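Local coordinates for protein putative hydrolase (Chromobacterium violaceum, PDB 3MCW) that probably acts as a hydrolase of the isochorismatase family, though its substrate is not established, at residues 8-20 with 108-121. Numbering follows the deposited sequence. Where two conformers were deposited one is given.
Sequences FSSDKPLLLLIDM and LRANGWLELVVAGV
E115 carries its carboxylate to the loop 8-10, where OE2 accepts a nearly straight bond from S9 N (3.0 Å) on its syn side. OE1 is met by S10 N (3.1 Å) from above the carboxylate plane. CG anti to the backbone N of E115 (chi1 -174°) sends the extended chain out toward the loop, and glutamate's two methylenes supply the reach. OE2 also lies at the edge of the F8 ring, 3.3 Å from CD1, with ring and carboxylate nearly perpendicular; P13 CG covers one ring face. Beyond E115, strands 14-18 and 115-121 run parallel at the middle of the six-stranded sheet, as in the α/β isochorismatase fold, joined by alternating bonds such as L16 N to V117 O (2.8 Å). Branched aliphatic residues suit this buried ground: L16 and V118 lie side by side, while L15 and V117 point to the other face, against W48 of helix 37-51. A side chain at G120 would run into I18 O and the preceding carbonyl, which calls for glycine. L14 CD1 packs against L108 and, obliquely, W113 (3.5 Å to CE3). The solvent side is looser: K12 stretches past the indole edge, NZ bonding N111 O (3.0 Å) at the helix end that G112 closes with a Schellman motif, and a water bridges K12 O and E115 O.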
# COMPACT_ATOMS: atom_id res chain seq x y z
N PHE A 8 -17.41 -7.39 16.09
CA PHE A 8 -17.33 -5.98 15.77
C PHE A 8 -17.30 -5.18 17.04
O PHE A 8 -17.95 -5.54 18.02
CB PHE A 8 -18.51 -5.55 14.88
CG PHE A 8 -18.44 -6.13 13.52
CD1 PHE A 8 -17.41 -5.72 12.66
CD2 PHE A 8 -19.30 -7.10 13.08
CE1 PHE A 8 -17.26 -6.24 11.40
CE2 PHE A 8 -19.15 -7.61 11.76
CZ PHE A 8 -18.12 -7.16 10.96
N SER A 9 -16.51 -4.12 17.02
CA SER A 9 -16.40 -3.22 18.17
C SER A 9 -17.51 -2.17 18.16
O SER A 9 -17.82 -1.58 19.19
CB SER A 9 -15.03 -2.54 18.18
OG SER A 9 -14.80 -1.84 16.97
N SER A 10 -18.09 -1.93 16.97
CA SER A 10 -19.19 -0.98 16.81
C SER A 10 -20.45 -1.69 16.33
O SER A 10 -20.40 -2.86 15.96
CB SER A 10 -18.83 0.11 15.79
OG SER A 10 -19.12 -0.25 14.44
N ASP A 11 -21.58 -0.98 16.38
CA ASP A 11 -22.85 -1.51 15.91
C ASP A 11 -23.15 -1.07 14.47
O ASP A 11 -24.26 -1.30 13.96
CB ASP A 11 -24.01 -1.18 16.84
CG ASP A 11 -24.32 0.31 16.93
OD1 ASP A 11 -23.73 1.13 16.21
OD2 ASP A 11 -25.17 0.65 17.77
N LYS A 12 -22.19 -0.44 13.79
CA LYS A 12 -22.41 0.10 12.46
C LYS A 12 -21.22 -0.11 11.55
O LYS A 12 -20.78 0.82 10.88
CB LYS A 12 -22.82 1.59 12.54
CG LYS A 12 -21.87 2.48 13.31
CD LYS A 12 -22.35 3.93 13.39
CE LYS A 12 -21.39 4.77 14.19
NZ LYS A 12 -21.78 6.21 14.35
N PRO A 13 -20.68 -1.35 11.46
CA PRO A 13 -19.59 -1.58 10.53
C PRO A 13 -20.05 -1.26 9.12
O PRO A 13 -21.18 -1.58 8.72
CB PRO A 13 -19.28 -3.07 10.73
CG PRO A 13 -20.60 -3.66 11.17
CD PRO A 13 -21.20 -2.60 12.04
N LEU A 14 -19.15 -0.69 8.33
CA LEU A 14 -19.45 -0.20 7.00
C LEU A 14 -18.82 -1.12 5.95
O LEU A 14 -17.61 -1.38 5.99
CB LEU A 14 -18.95 1.25 6.84
CG LEU A 14 -19.25 1.90 5.48
CD1 LEU A 14 -19.53 3.39 5.61
CD2 LEU A 14 -18.14 1.67 4.45
N LEU A 15 -19.63 -1.57 5.00
CA LEU A 15 -19.16 -2.42 3.88
C LEU A 15 -18.67 -1.57 2.76
O LEU A 15 -19.41 -0.72 2.25
CB LEU A 15 -20.32 -3.30 3.40
CG LEU A 15 -19.96 -4.30 2.30
CD1 LEU A 15 -18.96 -5.37 2.77
CD2 LEU A 15 -21.25 -4.96 1.79
N LEU A 16 -17.40 -1.75 2.39
CA LEU A 16 -16.72 -1.00 1.36
C LEU A 16 -16.35 -1.95 0.23
O LEU A 16 -15.46 -2.80 0.41
CB LEU A 16 -15.46 -0.34 1.95
CG LEU A 16 -14.76 0.68 1.06
CD1 LEU A 16 -15.60 1.93 0.92
CD2 LEU A 16 -13.39 1.02 1.66
N LEU A 17 -17.07 -1.89 -0.88
CA LEU A 17 -16.88 -2.78 -2.04
C LEU A 17 -16.08 -2.07 -3.10
O LEU A 17 -16.53 -1.05 -3.62
CB LEU A 17 -18.23 -3.24 -2.59
CG LEU A 17 -19.06 -4.13 -1.68
CD1 LEU A 17 -20.41 -4.47 -2.35
CD2 LEU A 17 -18.30 -5.37 -1.29
N ILE A 18 -14.92 -2.61 -3.45
CA ILE A 18 -13.96 -1.92 -4.30
C ILE A 18 -13.91 -2.45 -5.73
O ILE A 18 -13.50 -3.58 -5.98
CB ILE A 18 -12.59 -1.93 -3.62
CG1 ILE A 18 -12.66 -1.17 -2.29
CG2 ILE A 18 -11.49 -1.41 -4.61
CD1 ILE A 18 -11.38 -1.31 -1.48
N ASP A 19 -14.33 -1.59 -6.64
CA ASP A 19 -14.02 -1.71 -8.05
C ASP A 19 -14.53 -3.00 -8.73
O ASP A 19 -13.92 -3.50 -9.66
CB ASP A 19 -12.52 -1.55 -8.33
CG ASP A 19 -11.96 -0.21 -7.96
OD1 ASP A 19 -12.69 0.70 -7.57
OD2 ASP A 19 -10.70 -0.07 -8.02
N MSE A 20 -15.68 -3.48 -8.29
CA MSE A 20 -16.27 -4.72 -8.80
C MSE A 20 -17.04 -4.42 -10.08
O MSE A 20 -18.26 -4.49 -10.11
CB MSE A 20 -17.11 -5.39 -7.73
CG MSE A 20 -16.25 -5.99 -6.64
SE MSE A 20 -15.23 -7.54 -7.22
CE MSE A 20 -16.86 -8.69 -6.91
N LEU A 108 -16.45 9.23 6.29
CA LEU A 108 -16.42 8.22 7.33
C LEU A 108 -16.35 8.84 8.73
O LEU A 108 -17.11 8.47 9.63
CB LEU A 108 -15.24 7.26 7.10
CG LEU A 108 -15.26 6.42 5.82
CD1 LEU A 108 -13.96 5.64 5.67
CD2 LEU A 108 -16.45 5.46 5.82
N ARG A 109 -15.44 9.79 8.89
CA ARG A 109 -15.25 10.39 10.21
C ARG A 109 -16.47 11.21 10.65
O ARG A 109 -16.84 11.18 11.81
CB ARG A 109 -14.00 11.24 10.26
CG ARG A 109 -12.70 10.44 10.04
CD ARG A 109 -11.49 11.27 10.39
NE ARG A 109 -10.23 10.60 10.11
CZ ARG A 109 -9.73 9.62 10.82
NH1 ARG A 109 -10.32 9.19 11.92
NH2 ARG A 109 -8.60 9.07 10.39
N ALA A 110 -17.12 11.91 9.71
CA ALA A 110 -18.29 12.74 10.05
C ALA A 110 -19.43 11.88 10.59
O ALA A 110 -20.25 12.34 11.41
CB ALA A 110 -18.74 13.53 8.86
N ASN A 111 -19.47 10.61 10.19
CA ASN A 111 -20.54 9.70 10.59
C ASN A 111 -20.13 8.65 11.60
O ASN A 111 -20.94 7.82 11.96
CB ASN A 111 -21.15 9.08 9.34
CG ASN A 111 -21.89 10.09 8.53
OD1 ASN A 111 -23.01 10.45 8.86
ND2 ASN A 111 -21.26 10.60 7.47
N GLY A 112 -18.88 8.71 12.07
CA GLY A 112 -18.38 7.73 13.01
C GLY A 112 -18.22 6.33 12.47
O GLY A 112 -18.24 5.38 13.24
N TRP A 113 -18.03 6.22 11.15
CA TRP A 113 -17.89 4.91 10.51
C TRP A 113 -16.42 4.53 10.50
O TRP A 113 -15.73 4.60 9.48
CB TRP A 113 -18.49 4.90 9.12
CG TRP A 113 -19.98 5.14 9.09
CD1 TRP A 113 -20.89 4.68 10.00
CD2 TRP A 113 -20.71 5.86 8.10
NE1 TRP A 113 -22.15 5.07 9.63
CE2 TRP A 113 -22.07 5.81 8.48
CE3 TRP A 113 -20.36 6.55 6.94
CZ2 TRP A 113 -23.07 6.44 7.73
CZ3 TRP A 113 -21.35 7.18 6.22
CH2 TRP A 113 -22.69 7.12 6.62
N LEU A 114 -15.95 4.12 11.68
CA LEU A 114 -14.53 3.85 11.90
C LEU A 114 -14.14 2.39 11.70
O LEU A 114 -12.98 2.08 11.60
CB LEU A 114 -14.08 4.38 13.27
CG LEU A 114 -14.33 5.88 13.48
CD1 LEU A 114 -13.70 6.32 14.79
CD2 LEU A 114 -13.84 6.76 12.36
N GLU A 115 -15.14 1.52 11.63
CA GLU A 115 -14.93 0.11 11.40
C GLU A 115 -15.41 -0.22 9.98
O GLU A 115 -16.57 0.03 9.61
CB GLU A 115 -15.66 -0.65 12.50
CG GLU A 115 -15.42 -2.09 12.49
CD GLU A 115 -16.00 -2.80 13.69
OE1 GLU A 115 -17.17 -2.56 14.07
OE2 GLU A 115 -15.32 -3.68 14.26
N LEU A 116 -14.51 -0.78 9.18
CA LEU A 116 -14.74 -1.04 7.77
C LEU A 116 -14.60 -2.55 7.49
O LEU A 116 -13.71 -3.19 8.03
CB LEU A 116 -13.71 -0.29 6.90
CG LEU A 116 -13.55 1.21 7.20
CD1 LEU A 116 -12.50 1.81 6.29
CD2 LEU A 116 -14.90 1.96 7.06
N VAL A 117 -15.47 -3.04 6.60
CA VAL A 117 -15.38 -4.40 6.08
C VAL A 117 -15.16 -4.25 4.59
O VAL A 117 -15.99 -3.67 3.89
CB VAL A 117 -16.68 -5.20 6.38
CG1 VAL A 117 -16.62 -6.56 5.71
CG2 VAL A 117 -16.85 -5.30 7.90
N VAL A 118 -14.03 -4.73 4.10
CA VAL A 118 -13.58 -4.44 2.75
C VAL A 118 -13.55 -5.70 1.91
O VAL A 118 -13.09 -6.76 2.35
CB VAL A 118 -12.16 -3.80 2.74
CG1 VAL A 118 -11.66 -3.55 1.38
CG2 VAL A 118 -12.18 -2.49 3.58
N ALA A 119 -14.00 -5.57 0.66
CA ALA A 119 -13.87 -6.65 -0.34
C ALA A 119 -13.79 -6.01 -1.69
O ALA A 119 -14.18 -4.87 -1.87
CB ALA A 119 -15.05 -7.62 -0.25
N GLY A 120 -13.28 -6.74 -2.67
CA GLY A 120 -13.28 -6.29 -4.04
C GLY A 120 -12.04 -6.72 -4.80
O GLY A 120 -11.44 -7.76 -4.50
N VAL A 121 -11.67 -5.93 -5.79
CA VAL A 121 -10.66 -6.36 -6.74
C VAL A 121 -9.76 -5.17 -7.09
O VAL A 121 -10.25 -4.02 -7.20
CB VAL A 121 -11.33 -6.96 -8.00
CG1 VAL A 121 -12.25 -5.92 -8.67
CG2 VAL A 121 -10.31 -7.53 -8.98
O HOH W 1 -18.02 2.16 13.44
O HOH W 2 -18.32 1.88 10.73
O HOH W 3 -9.69 -2.27 -9.20